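Local coordinates for glutaredoxin related protein (Sulfolobus solfataricus, PDB 4MNN) that probably works as an atypical protein disulfide oxidoreductase, exchanging thiols and disulfides, and is built on the thioredoxin fold, at residues I21-G26 and V39-N44; C45-V50 and A138-E143; T61-P66 and E134-T139; F106-C111 and L151-I156; D146-L151 and F158-E163. One frame throughout, in Å; residues are numbered along the deposited sequence.

Contact 1: I21-G26 and V39-N44; sequences IQQCNG and VETLNN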
# COMPACT_ATOMS: atom_id res chain seq x y z
N ILE A 21 3.43 -4.85 10.39
CA ILE A 21 2.15 -4.45 9.81
C ILE A 21 1.22 -4.03 10.94
O ILE A 21 1.12 -4.76 11.93
CB ILE A 21 1.48 -5.64 9.07
CG1 ILE A 21 2.18 -5.87 7.74
CG2 ILE A 21 -0.02 -5.42 8.90
CD1 ILE A 21 1.77 -7.16 7.08
N GLN A 22 0.58 -2.87 10.83
CA GLN A 22 -0.39 -2.48 11.84
C GLN A 22 -1.71 -2.53 11.09
O GLN A 22 -1.84 -1.95 10.02
CB GLN A 22 -0.18 -1.06 12.35
CG GLN A 22 1.18 -0.82 12.96
CD GLN A 22 1.26 0.56 13.58
OE1 GLN A 22 0.76 1.52 13.00
NE2 GLN A 22 1.88 0.66 14.74
N GLN A 23 -2.71 -3.20 11.65
CA GLN A 23 -3.95 -3.27 10.90
C GLN A 23 -5.16 -3.28 11.78
O GLN A 23 -5.02 -3.51 12.97
CB GLN A 23 -3.98 -4.59 10.12
CG GLN A 23 -4.09 -5.85 11.02
CD GLN A 23 -5.54 -6.25 11.34
OE1 GLN A 23 -6.46 -6.08 10.51
NE2 GLN A 23 -5.76 -6.81 12.52
N CYS A 24 -6.32 -3.01 11.20
CA CYS A 24 -7.56 -3.19 11.94
C CYS A 24 -8.67 -3.55 10.98
O CYS A 24 -8.66 -3.17 9.80
CB CYS A 24 -7.95 -1.99 12.79
SG CYS A 24 -7.86 -0.46 11.86
N ASN A 25 -9.60 -4.34 11.49
CA ASN A 25 -10.76 -4.80 10.75
C ASN A 25 -10.43 -5.75 9.60
O ASN A 25 -11.23 -5.92 8.69
CB ASN A 25 -11.59 -3.59 10.28
CG ASN A 25 -12.16 -2.77 11.46
OD1 ASN A 25 -11.81 -2.99 12.64
ND2 ASN A 25 -13.03 -1.80 11.14
N GLY A 26 -9.26 -6.37 9.65
CA GLY A 26 -8.94 -7.35 8.62
C GLY A 26 -8.32 -8.51 9.36
O GLY A 26 -7.45 -9.20 8.83
N VAL A 39 2.66 -8.43 13.58
CA VAL A 39 1.37 -7.82 13.25
C VAL A 39 0.79 -7.16 14.52
O VAL A 39 0.66 -7.81 15.54
CB VAL A 39 0.35 -8.88 12.75
CG1 VAL A 39 -0.99 -8.22 12.45
CG2 VAL A 39 0.88 -9.58 11.48
N GLU A 40 0.49 -5.87 14.44
CA GLU A 40 -0.13 -5.13 15.55
C GLU A 40 -1.55 -4.84 15.12
O GLU A 40 -1.78 -4.42 14.00
CB GLU A 40 0.58 -3.80 15.77
CG GLU A 40 2.00 -3.93 16.26
CD GLU A 40 2.68 -2.58 16.33
OE1 GLU A 40 1.98 -1.54 16.46
OE2 GLU A 40 3.92 -2.56 16.27
N THR A 41 -2.51 -5.08 16.00
CA THR A 41 -3.89 -4.83 15.66
C THR A 41 -4.32 -3.57 16.37
O THR A 41 -4.25 -3.48 17.59
CB THR A 41 -4.81 -6.04 16.04
OG1 THR A 41 -4.46 -7.18 15.23
CG2 THR A 41 -6.30 -5.71 15.79
N LEU A 42 -4.74 -2.58 15.59
CA LEU A 42 -5.14 -1.29 16.12
C LEU A 42 -6.56 -1.37 16.63
O LEU A 42 -7.33 -2.26 16.23
CB LEU A 42 -5.05 -0.22 15.03
CG LEU A 42 -3.70 -0.05 14.33
CD1 LEU A 42 -3.83 0.96 13.21
CD2 LEU A 42 -2.65 0.37 15.30
N ASN A 43 -6.91 -0.43 17.49
CA ASN A 43 -8.24 -0.38 18.09
C ASN A 43 -9.10 0.78 17.58
O ASN A 43 -8.59 1.77 17.06
CB ASN A 43 -8.14 -0.23 19.62
CG ASN A 43 -7.34 -1.34 20.27
OD1 ASN A 43 -7.68 -2.51 20.15
ND2 ASN A 43 -6.27 -0.98 20.96
N ASN A 44 -10.41 0.60 17.76
CA ASN A 44 -11.44 1.58 17.45
C ASN A 44 -11.53 2.07 16.00
O ASN A 44 -11.72 3.27 15.76
CB ASN A 44 -11.27 2.79 18.40
CG ASN A 44 -11.24 2.38 19.88
OD1 ASN A 44 -12.16 1.71 20.36
ND2 ASN A 44 -10.17 2.77 20.60

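Contact 2: C45-V50 and A138-E143; sequences CKKPLV and ATEYEE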
# COMPACT_ATOMS: atom_id res chain seq x y z
N CYS A 45 -11.41 1.15 15.03
CA CYS A 45 -11.48 1.53 13.62
C CYS A 45 -12.87 1.38 13.03
O CYS A 45 -13.50 0.32 13.15
CB CYS A 45 -10.50 0.69 12.77
SG CYS A 45 -8.73 0.87 13.15
N LYS A 46 -13.36 2.42 12.36
CA LYS A 46 -14.68 2.35 11.73
C LYS A 46 -14.59 1.63 10.39
O LYS A 46 -15.56 1.01 9.93
CB LYS A 46 -15.22 3.77 11.54
CG LYS A 46 -15.23 4.56 12.84
CD LYS A 46 -15.81 5.96 12.68
CE LYS A 46 -15.95 6.62 14.04
NZ LYS A 46 -16.20 8.10 13.94
N LYS A 47 -13.41 1.72 9.76
CA LYS A 47 -13.19 1.05 8.48
C LYS A 47 -11.80 0.40 8.54
O LYS A 47 -10.94 0.81 9.28
CB LYS A 47 -13.27 2.05 7.33
CG LYS A 47 -14.69 2.61 7.02
CD LYS A 47 -14.59 3.63 5.89
CE LYS A 47 -15.94 4.10 5.37
NZ LYS A 47 -16.81 2.97 5.00
N PRO A 48 -11.59 -0.62 7.73
CA PRO A 48 -10.29 -1.30 7.74
C PRO A 48 -9.10 -0.51 7.22
O PRO A 48 -9.24 0.39 6.37
CB PRO A 48 -10.56 -2.56 6.90
CG PRO A 48 -11.65 -2.14 5.96
CD PRO A 48 -12.55 -1.28 6.82
N LEU A 49 -7.92 -0.83 7.73
CA LEU A 49 -6.73 -0.22 7.19
C LEU A 49 -5.54 -1.07 7.55
O LEU A 49 -5.63 -1.90 8.46
CB LEU A 49 -6.53 1.24 7.62
CG LEU A 49 -5.87 1.89 8.85
CD1 LEU A 49 -6.97 2.38 9.75
CD2 LEU A 49 -4.84 0.99 9.53
N VAL A 50 -4.44 -0.88 6.83
CA VAL A 50 -3.22 -1.60 7.13
C VAL A 50 -2.06 -0.67 6.83
O VAL A 50 -2.00 -0.05 5.76
CB VAL A 50 -3.06 -2.91 6.31
CG1 VAL A 50 -2.95 -2.61 4.84
CG2 VAL A 50 -1.82 -3.68 6.80
N ALA A 138 -11.58 2.79 -3.08
CA ALA A 138 -12.66 3.73 -3.33
C ALA A 138 -14.06 3.18 -3.07
O ALA A 138 -15.01 3.97 -2.92
CB ALA A 138 -12.56 4.25 -4.77
N THR A 139 -14.21 1.85 -3.06
CA THR A 139 -15.53 1.24 -2.79
C THR A 139 -15.82 1.25 -1.31
O THR A 139 -16.98 1.30 -0.87
CB THR A 139 -15.61 -0.24 -3.30
OG1 THR A 139 -14.73 -1.09 -2.54
CG2 THR A 139 -15.24 -0.30 -4.76
N GLU A 140 -14.75 1.23 -0.52
CA GLU A 140 -14.87 1.21 0.94
C GLU A 140 -14.81 2.64 1.48
O GLU A 140 -15.63 3.03 2.32
CB GLU A 140 -13.70 0.37 1.50
CG GLU A 140 -13.69 0.20 3.01
CD GLU A 140 -14.93 -0.51 3.51
OE1 GLU A 140 -15.32 -1.51 2.88
OE2 GLU A 140 -15.50 -0.06 4.52
N TYR A 141 -13.86 3.43 1.01
CA TYR A 141 -13.74 4.82 1.47
C TYR A 141 -14.40 5.77 0.47
O TYR A 141 -13.74 6.58 -0.21
CB TYR A 141 -12.26 5.17 1.68
CG TYR A 141 -11.70 4.54 2.95
CD1 TYR A 141 -11.46 3.16 3.04
CD2 TYR A 141 -11.44 5.32 4.07
CE1 TYR A 141 -10.96 2.60 4.21
CE2 TYR A 141 -10.93 4.77 5.26
CZ TYR A 141 -10.69 3.42 5.33
OH TYR A 141 -10.13 2.91 6.48
N GLU A 142 -15.73 5.65 0.38
CA GLU A 142 -16.52 6.47 -0.56
C GLU A 142 -16.46 7.98 -0.34
O GLU A 142 -16.50 8.76 -1.29
CB GLU A 142 -17.98 6.01 -0.54
CG GLU A 142 -18.10 4.49 -0.66
CD GLU A 142 -19.55 4.01 -0.66
OE1 GLU A 142 -20.17 4.02 -1.73
OE2 GLU A 142 -20.04 3.63 0.40
N GLU A 143 -16.36 8.41 0.91
CA GLU A 143 -16.28 9.84 1.17
C GLU A 143 -15.00 10.44 0.62
O GLU A 143 -15.00 11.54 0.03
CB GLU A 143 -16.37 10.09 2.68
CG GLU A 143 -17.75 9.78 3.26
CD GLU A 143 -17.80 9.98 4.78
OE1 GLU A 143 -17.58 11.13 5.24
OE2 GLU A 143 -18.05 8.99 5.50

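Contact 3: T61-P66 and E134-T139; sequences TYYGIP and EIYDAT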
# COMPACT_ATOMS: atom_id res chain seq x y z
N THR A 61 0.03 3.58 4.02
CA THR A 61 -1.18 3.09 4.67
C THR A 61 -2.11 2.78 3.51
O THR A 61 -2.23 3.58 2.57
CB THR A 61 -1.92 4.16 5.50
OG1 THR A 61 -1.09 4.61 6.56
CG2 THR A 61 -3.21 3.56 6.12
N TYR A 62 -2.75 1.62 3.59
CA TYR A 62 -3.71 1.18 2.60
C TYR A 62 -5.05 1.20 3.35
O TYR A 62 -5.22 0.46 4.36
CB TYR A 62 -3.39 -0.26 2.20
CG TYR A 62 -4.23 -0.76 1.06
CD1 TYR A 62 -3.69 -0.91 -0.23
CD2 TYR A 62 -5.58 -1.12 1.26
CE1 TYR A 62 -4.48 -1.40 -1.29
CE2 TYR A 62 -6.37 -1.61 0.21
CZ TYR A 62 -5.83 -1.74 -1.05
OH TYR A 62 -6.64 -2.19 -2.08
N TYR A 63 -5.95 2.06 2.89
CA TYR A 63 -7.28 2.19 3.47
C TYR A 63 -8.24 1.26 2.74
O TYR A 63 -8.71 1.56 1.64
CB TYR A 63 -7.72 3.65 3.39
CG TYR A 63 -6.83 4.55 4.24
CD1 TYR A 63 -5.80 5.31 3.67
CD2 TYR A 63 -7.07 4.68 5.63
CE1 TYR A 63 -5.04 6.17 4.43
CE2 TYR A 63 -6.31 5.56 6.41
CZ TYR A 63 -5.30 6.29 5.81
OH TYR A 63 -4.54 7.15 6.58
N GLY A 64 -8.51 0.12 3.39
CA GLY A 64 -9.36 -0.94 2.87
C GLY A 64 -8.59 -2.20 3.21
O GLY A 64 -7.76 -2.17 4.13
N ILE A 65 -8.84 -3.29 2.48
CA ILE A 65 -8.09 -4.53 2.74
C ILE A 65 -7.53 -4.93 1.38
O ILE A 65 -8.26 -5.09 0.41
CB ILE A 65 -9.01 -5.66 3.31
CG1 ILE A 65 -9.63 -5.18 4.64
CG2 ILE A 65 -8.21 -6.94 3.49
CD1 ILE A 65 -10.63 -6.17 5.24
N PRO A 66 -6.20 -5.09 1.30
CA PRO A 66 -5.62 -5.44 0.00
C PRO A 66 -5.80 -6.86 -0.50
O PRO A 66 -4.82 -7.59 -0.64
CB PRO A 66 -4.16 -5.07 0.18
CG PRO A 66 -3.90 -5.42 1.60
CD PRO A 66 -5.16 -4.92 2.33
N GLU A 134 -0.58 7.08 0.52
CA GLU A 134 -1.79 6.49 1.10
C GLU A 134 -2.56 5.89 -0.06
O GLU A 134 -2.66 6.53 -1.12
CB GLU A 134 -2.64 7.56 1.79
CG GLU A 134 -1.92 8.06 3.08
CD GLU A 134 -2.64 9.20 3.79
OE1 GLU A 134 -2.78 10.29 3.20
OE2 GLU A 134 -3.04 8.99 4.94
N ILE A 135 -3.09 4.68 0.13
CA ILE A 135 -3.86 4.02 -0.93
C ILE A 135 -5.25 3.89 -0.38
O ILE A 135 -5.41 3.58 0.78
CB ILE A 135 -3.36 2.58 -1.19
CG1 ILE A 135 -1.83 2.55 -1.24
CG2 ILE A 135 -4.01 2.05 -2.48
CD1 ILE A 135 -1.21 3.34 -2.36
N TYR A 136 -6.26 4.14 -1.22
CA TYR A 136 -7.65 4.03 -0.78
C TYR A 136 -8.46 3.13 -1.68
O TYR A 136 -8.45 3.32 -2.88
CB TYR A 136 -8.35 5.38 -0.80
CG TYR A 136 -7.79 6.40 0.15
CD1 TYR A 136 -6.67 7.18 -0.19
CD2 TYR A 136 -8.39 6.60 1.40
CE1 TYR A 136 -6.15 8.13 0.69
CE2 TYR A 136 -7.87 7.54 2.30
CZ TYR A 136 -6.76 8.31 1.94
OH TYR A 136 -6.26 9.23 2.83
N ASP A 137 -9.16 2.16 -1.09
CA ASP A 137 -10.10 1.32 -1.83
C ASP A 137 -11.35 2.25 -1.90
O ASP A 137 -12.03 2.49 -0.89
CB ASP A 137 -10.46 0.05 -1.05
CG ASP A 137 -11.52 -0.81 -1.77
OD1 ASP A 137 -12.36 -0.28 -2.52
OD2 ASP A 137 -11.56 -2.03 -1.56
N ALA A 138 -11.58 2.79 -3.08
CA ALA A 138 -12.66 3.73 -3.33
C ALA A 138 -14.06 3.18 -3.07
O ALA A 138 -15.01 3.97 -2.92
CB ALA A 138 -12.56 4.25 -4.77
N THR A 139 -14.21 1.85 -3.06
CA THR A 139 -15.53 1.24 -2.79
C THR A 139 -15.82 1.25 -1.31
O THR A 139 -16.98 1.30 -0.87
CB THR A 139 -15.61 -0.24 -3.30
OG1 THR A 139 -14.73 -1.09 -2.54
CG2 THR A 139 -15.24 -0.30 -4.76
O HOH W 1 -9.05 -3.34 -1.52
O HOH W 2 -11.27 -2.88 1.25

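Contact 4: F106-C111 and L151-I156; sequences FVTPDC and LSVPKI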
# COMPACT_ATOMS: atom_id res chain seq x y z
N PHE A 106 -6.21 6.07 -5.54
CA PHE A 106 -7.51 5.45 -5.39
C PHE A 106 -7.59 4.25 -6.31
O PHE A 106 -7.23 4.34 -7.48
CB PHE A 106 -8.62 6.45 -5.73
CG PHE A 106 -8.71 7.58 -4.70
CD1 PHE A 106 -9.59 7.48 -3.64
CD2 PHE A 106 -7.81 8.64 -4.74
CE1 PHE A 106 -9.58 8.43 -2.62
CE2 PHE A 106 -7.78 9.60 -3.73
CZ PHE A 106 -8.68 9.48 -2.67
N VAL A 107 -8.07 3.14 -5.76
CA VAL A 107 -8.24 1.91 -6.52
C VAL A 107 -9.58 1.25 -6.14
O VAL A 107 -10.29 1.73 -5.26
CB VAL A 107 -7.13 0.85 -6.15
CG1 VAL A 107 -5.73 1.43 -6.37
CG2 VAL A 107 -7.29 0.40 -4.67
N THR A 108 -9.91 0.18 -6.86
CA THR A 108 -11.04 -0.69 -6.53
C THR A 108 -10.57 -2.09 -6.94
O THR A 108 -9.61 -2.21 -7.70
CB THR A 108 -12.36 -0.35 -7.29
OG1 THR A 108 -12.19 -0.59 -8.70
CG2 THR A 108 -12.71 1.11 -7.06
N PRO A 109 -11.21 -3.15 -6.42
CA PRO A 109 -10.84 -4.53 -6.76
C PRO A 109 -11.02 -4.81 -8.26
O PRO A 109 -10.14 -5.39 -8.90
CB PRO A 109 -11.80 -5.37 -5.91
CG PRO A 109 -11.91 -4.56 -4.67
CD PRO A 109 -12.08 -3.13 -5.23
N ASP A 110 -12.15 -4.37 -8.82
CA ASP A 110 -12.41 -4.59 -10.25
C ASP A 110 -11.65 -3.52 -11.01
O ASP A 110 -12.24 -2.58 -11.55
CB ASP A 110 -13.91 -4.45 -10.54
CG ASP A 110 -14.27 -4.84 -11.98
OD1 ASP A 110 -15.40 -4.51 -12.40
OD2 ASP A 110 -13.43 -5.46 -12.69
N CYS A 111 -10.32 -3.66 -11.06
CA CYS A 111 -9.53 -2.66 -11.74
C CYS A 111 -8.25 -3.26 -12.29
O CYS A 111 -7.37 -3.66 -11.53
CB CYS A 111 -9.22 -1.51 -10.77
SG CYS A 111 -8.14 -0.21 -11.44
N LEU A 151 -13.80 9.11 -10.25
CA LEU A 151 -14.81 8.28 -10.91
C LEU A 151 -14.01 7.01 -11.30
O LEU A 151 -14.01 5.99 -10.57
CB LEU A 151 -15.42 8.99 -12.15
CG LEU A 151 -16.41 10.12 -11.83
CD1 LEU A 151 -16.86 10.79 -13.12
CD2 LEU A 151 -17.62 9.54 -11.07
N SER A 152 -13.26 7.07 -12.39
CA SER A 152 -12.49 5.89 -12.77
C SER A 152 -11.20 5.75 -11.93
O SER A 152 -10.66 6.74 -11.36
CB SER A 152 -12.15 5.93 -14.26
OG SER A 152 -11.17 6.93 -14.56
N VAL A 153 -10.72 4.52 -11.86
CA VAL A 153 -9.46 4.23 -11.14
C VAL A 153 -8.58 3.43 -12.12
O VAL A 153 -9.09 2.89 -13.11
CB VAL A 153 -9.74 3.41 -9.86
CG1 VAL A 153 -10.46 4.29 -8.81
CG2 VAL A 153 -10.68 2.17 -10.18
N PRO A 154 -7.25 3.40 -11.90
CA PRO A 154 -6.56 4.09 -10.81
C PRO A 154 -6.56 5.60 -11.02
O PRO A 154 -6.61 6.08 -12.16
CB PRO A 154 -5.13 3.54 -10.89
CG PRO A 154 -4.97 3.28 -12.38
CD PRO A 154 -6.29 2.62 -12.71
N LYS A 155 -6.50 6.35 -9.91
CA LYS A 155 -6.44 7.81 -10.00
C LYS A 155 -5.48 8.27 -8.89
O LYS A 155 -5.66 7.89 -7.74
CB LYS A 155 -7.83 8.42 -9.79
CG LYS A 155 -7.82 9.97 -9.95
CD LYS A 155 -7.30 10.41 -11.35
CE LYS A 155 -7.19 11.94 -11.46
NZ LYS A 155 -6.54 12.40 -12.76
N ILE A 156 -4.47 9.07 -9.24
CA ILE A 156 -3.52 9.53 -8.23
C ILE A 156 -3.78 11.01 -7.99
O ILE A 156 -3.99 11.78 -8.94
CB ILE A 156 -2.04 9.41 -8.70
CG1 ILE A 156 -1.73 7.96 -9.14
CG2 ILE A 156 -1.12 9.81 -7.58
CD1 ILE A 156 -0.34 7.81 -9.89

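Contact 5: D146-L151 and F158-E163; sequences DKYRVL and FNDKVE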
# COMPACT_ATOMS: atom_id res chain seq x y z
N ASP A 146 -15.14 10.67 -3.23
CA ASP A 146 -15.90 11.81 -3.71
C ASP A 146 -15.25 13.15 -3.41
O ASP A 146 -15.38 14.10 -4.19
CB ASP A 146 -17.34 11.73 -3.20
CG ASP A 146 -18.11 10.62 -3.87
OD1 ASP A 146 -17.77 10.30 -5.04
OD2 ASP A 146 -19.05 10.05 -3.26
N LYS A 147 -14.52 13.22 -2.31
CA LYS A 147 -13.85 14.43 -1.92
C LYS A 147 -12.88 14.84 -3.02
O LYS A 147 -12.72 16.04 -3.35
CB LYS A 147 -13.09 14.20 -0.61
CG LYS A 147 -12.24 15.39 -0.19
CD LYS A 147 -11.59 15.16 1.18
CE LYS A 147 -10.68 16.35 1.53
NZ LYS A 147 -9.91 16.07 2.78
N TYR A 148 -12.22 13.82 -3.59
CA TYR A 148 -11.25 14.07 -4.65
C TYR A 148 -11.82 13.88 -6.05
O TYR A 148 -11.08 13.87 -7.05
CB TYR A 148 -9.98 13.21 -4.41
CG TYR A 148 -9.27 13.62 -3.14
CD1 TYR A 148 -9.44 12.89 -1.96
CD2 TYR A 148 -8.51 14.79 -3.08
CE1 TYR A 148 -8.88 13.30 -0.76
CE2 TYR A 148 -7.94 15.22 -1.86
CZ TYR A 148 -8.13 14.46 -0.72
OH TYR A 148 -7.58 14.84 0.51
N ARG A 149 -13.15 13.78 -6.14
CA ARG A 149 -13.84 13.69 -7.43
C ARG A 149 -13.39 12.54 -8.32
O ARG A 149 -13.29 12.65 -9.56
CB ARG A 149 -13.69 15.03 -8.17
CG ARG A 149 -14.25 16.24 -7.39
CD ARG A 149 -14.23 17.47 -8.32
NE ARG A 149 -14.98 18.64 -7.86
CZ ARG A 149 -15.04 19.08 -6.61
NH1 ARG A 149 -14.40 18.45 -5.62
NH2 ARG A 149 -15.73 20.19 -6.34
N VAL A 150 -13.15 11.42 -7.68
CA VAL A 150 -12.71 10.21 -8.37
C VAL A 150 -13.90 9.45 -8.96
O VAL A 150 -14.90 9.23 -8.28
CB VAL A 150 -11.93 9.31 -7.37
CG1 VAL A 150 -11.47 7.96 -8.05
CG2 VAL A 150 -10.71 10.11 -6.81
N LEU A 151 -13.80 9.11 -10.25
CA LEU A 151 -14.81 8.28 -10.91
C LEU A 151 -14.01 7.01 -11.30
O LEU A 151 -14.01 5.99 -10.57
CB LEU A 151 -15.42 8.99 -12.15
CG LEU A 151 -16.41 10.12 -11.83
CD1 LEU A 151 -16.86 10.79 -13.12
CD2 LEU A 151 -17.62 9.54 -11.07
N PHE A 158 -2.11 14.28 -6.09
CA PHE A 158 -0.89 14.80 -5.48
C PHE A 158 -1.19 16.10 -4.68
O PHE A 158 -1.95 16.95 -5.15
CB PHE A 158 0.14 15.14 -6.56
CG PHE A 158 0.54 13.96 -7.42
CD1 PHE A 158 -0.15 13.67 -8.59
CD2 PHE A 158 1.61 13.17 -7.06
CE1 PHE A 158 0.23 12.60 -9.40
CE2 PHE A 158 2.01 12.09 -7.85
CZ PHE A 158 1.31 11.80 -9.03
N ASN A 159 -0.60 16.22 -3.50
CA ASN A 159 -0.74 17.38 -2.62
C ASN A 159 -2.20 17.74 -2.36
O ASN A 159 -2.52 18.92 -2.17
CB ASN A 159 0.03 18.57 -3.21
CG ASN A 159 1.51 18.27 -3.36
OD1 ASN A 159 2.19 17.98 -2.38
ND2 ASN A 159 2.01 18.31 -4.60
N ASP A 160 -3.06 16.72 -2.31
CA ASP A 160 -4.51 16.89 -2.10
C ASP A 160 -5.16 17.82 -3.11
O ASP A 160 -6.24 18.38 -2.86
CB ASP A 160 -4.79 17.44 -0.69
CG ASP A 160 -4.42 16.46 0.39
OD1 ASP A 160 -5.20 15.54 0.67
OD2 ASP A 160 -3.31 16.59 0.97
N LYS A 161 -4.56 17.95 -4.28
CA LYS A 161 -5.06 18.87 -5.31
C LYS A 161 -5.93 18.15 -6.35
O LYS A 161 -5.48 17.19 -6.96
CB LYS A 161 -3.88 19.52 -6.01
CG LYS A 161 -4.05 20.96 -6.45
CD LYS A 161 -5.13 21.13 -7.47
CE LYS A 161 -5.06 22.53 -8.10
NZ LYS A 161 -6.05 22.65 -9.22
N VAL A 162 -7.15 18.62 -6.54
CA VAL A 162 -8.02 18.03 -7.56
C VAL A 162 -7.75 18.89 -8.79
O VAL A 162 -7.97 20.11 -8.76
CB VAL A 162 -9.54 18.14 -7.18
CG1 VAL A 162 -10.42 17.72 -8.37
CG2 VAL A 162 -9.83 17.28 -6.01
N GLU A 163 -7.25 18.26 -9.85
CA GLU A 163 -6.92 18.98 -11.08
C GLU A 163 -8.17 18.91 -11.95
O GLU A 163 -8.62 17.82 -12.31
CB GLU A 163 -5.74 18.30 -11.81
CG GLU A 163 -4.37 18.32 -11.07
CD GLU A 163 -3.82 19.73 -10.87
OE1 GLU A 163 -4.23 20.65 -11.61
OE2 GLU A 163 -2.96 19.94 -9.97
O HOH W 3 -6.80 17.12 3.33

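Contact 1: I21-G26 and V39-N44
Two acceptors grip the side-chain nitrogen of Gln23: NE2 reaches Thr41 OG1 on the adjacent strand at 3.0 Å, close to its own amide plane, and also bonds Asp27 OD1 of helix 27-33. The carbonyl end of the same amide is occupied as well, Gln23 OE1 accepting from the backbone N of Gly26, the N-cap residue of that helix, at 2.9 Å. A first torsion of 68°, which puts CG between the backbone N and the carbonyl carbon, and a bend at chi2 (88°) fold the amide back to these partners, and the three bonds fix its rotation. On the other face of the sheet Gln22 and Glu40 extend side by side. Gln22 NE2 meets Glu40 OE1 at 2.8 Å from above the carboxylate plane, the two flat groups being turned 64° apart. Between these faces the strands pair in parallel, through Glu40 N to Ile21 O, Gln23 N to Glu40 O and Leu42 N to Gln23 O, as strands of a beta-alpha-beta unit joined by helix 27-33. Beyond them Cys24 CB packs 4.1 Å from Leu42 CB, and its sulfur is bonded to Cys45. Side-chain hydrogen bonds on both faces thus reinforce the pairing at this sheet margin.

Contact 2: C45-V50 and A138-E143
Lys47 and Tyr141 form the close-packed part of this contact. The lysine chain slides along the ring in the opposite direction to it, laying CD over the centre of one face, 3.8 Å from the Tyr141 centroid, as a CH-pi contact. A bend at chi4 (-53°) then brings Lys47 NZ to Glu140 O at 2.9 Å. At the ring edge Tyr141 OH donates to Pro48 O at 2.7 Å, arriving from above the carbonyl plane. A phenylalanine in place of Tyr141 would probably leave Pro48 O without this donor and the ring edge without its tether. Toward solvent the hold is looser: Lys47 NZ forms a salt bridge with Glu140 OE2 at 3.3 Å, where the hydrogen bond is weak. The carboxylates of Glu142 and Glu143 are not in contact with NZ, yet would probably add to the negative potential around it. Tyr141 is the N-cap of helix 142-147 and meets the ring of Tyr63, on strand 57-63, edge-to-face. Its bond to Pro48 ties the start of that helix to the loop leading into strand 49-54.

Contact 3: T61-P66 and E134-T139
Residues 61-63 and 134-137 run as parallel strands, the axes of these short segments 14° apart, and bond through Ile135 N to Thr61 O, Tyr63 N to Ile135 O and Asp137 N to Tyr63 O. On one face Tyr63 and Tyr136 lie side by side with ring planes at 12°, but slid so far that they barely overlap: Tyr63 CD1 sits over the rim of the Tyr136 face, 3.3 Å from CE2. The phenol of Tyr63 reaches on to Glu134, its OH donating at 2.9 Å to OE2 on the anti side of the carboxylate. On the reverse face Tyr62 CD1 packs obliquely against Ile135 CB at 3.6 Å. Where the strands end, one water accepts a hydrogen bond from Tyr62 OH at 2.7 Å and donates to both Ile65 O and Asp137 OD2, linking the two chain segments. The pairing joins the first thioredoxin-like region to the second in one continuous sheet. Strands 49-54 and 101-107 flank the pair, and Tyr122 of helix 114-127 touches Tyr62 and Ile135.

Contact 4: F106-C111 and L151-I156
The Phe106 ring turns an edge to the opposite segment: Lys155 O lies near the ring plane, 3.8 Å from CD2. The Tyr136 ring of strand 131-137 meets the same phenylalanine with planes at about 10°, and Val150 packs on it as well. Beyond the ring, Pro154 CD approaches Cys111 SG at 3.6 Å. Val153 O stands equally near that sulfur. The peptide bond between Val153 and Pro154 is cis, and such a cis-proline beside a CxxC pair at a helix start is a hallmark of the thioredoxin fold. Here Cys111 is joined to Cys114 in a disulfide, consistent with a redox-active site. Val153 fills the ground between the strand end and the cysteine. With its CG1 anti to the carbonyl carbon (chi1 -70°), Val153 CG2 falls between the backbone N and the carbonyl carbon and touches Thr108 OG1 at 3.5 Å and Cys111 SG at 3.7 Å, while CG1 packs on Phe106 O. With an alanine here both methyls would be gone, which would probably open a gap between Thr108 and Cys111 and weaken the packing beside the disulfide. Farther along, Phe106 and Lys155 make an antiparallel hydrogen-bonded pair, Phe106 N to Lys155 O at 2.9 Å and Lys155 N to Phe106 O at 3.2 Å, by which strand 155-158 joins the end of strand 101-107.

Contact 5: D146-L151 and F158-E163
Asp160 reaches Tyr148 from a type I' beta turn, Phe158 to Lys161, that follows strand 155-158 in the second thioredoxin-like unit; Tyr148 itself stands where helix 142-147 ends in a Schellman motif with Arg149 at its C-prime position. From the turn, Asp160 CB lies 4.0 Å from both Tyr148 CE2 and Tyr148 OH. Asp160 CG, set anti to the carbonyl carbon (chi1 -66°), lies 3.6 Å from Tyr148 OH, with the carboxylate turned to the phenol. At the tip, OD1 accepts from Tyr148 OH in a very short bond of 2.5 Å, the side chains crossing obliquely with ring and carboxylate planes 36° apart. The same OD1 forms a salt bridge with Lys104 of strand 101-107, whose NZ also bonds Tyr148 OH; this nearby positive charge probably stabilises the ionised carboxylate. A water adds only weak bonds, to Asp160 OD1 and to Lys147 NZ. Behind this polar group Val162 supplies the apolar half of the contact. Its CG2 rests against the helix end, 3.8 Å from Tyr148 CA, and packs more loosely on the ring at CD2. The other methyl, CG1, meets Arg149 CD at 3.8 Å, with the extended arginine chain crossing the valine at nearly a right angle.

In the fold
Contact 3 is the buried core, near the middle of a single mixed sheet, and there strands of the two thioredoxin-like halves pair directly. Contact 2 joins the same halves again only about 6 Å away between centres, but at the surface, through loops, with an ion pair and a CH-pi contact in place of strand pairing. Contacts 1 and 4 take the sheet's two outermost strands and are partly buried; each holds a disulfide cysteine, though contact 1 is rich in hydrogen bonds of side-chain amides and contact 4 in apolar packing about a cis-proline. Contact 5, also superficial, shares Leu151 with contact 4 and packs Tyr148 on Phe106. The Cys24-Cys45 disulfide directly links contacts 1 and 2.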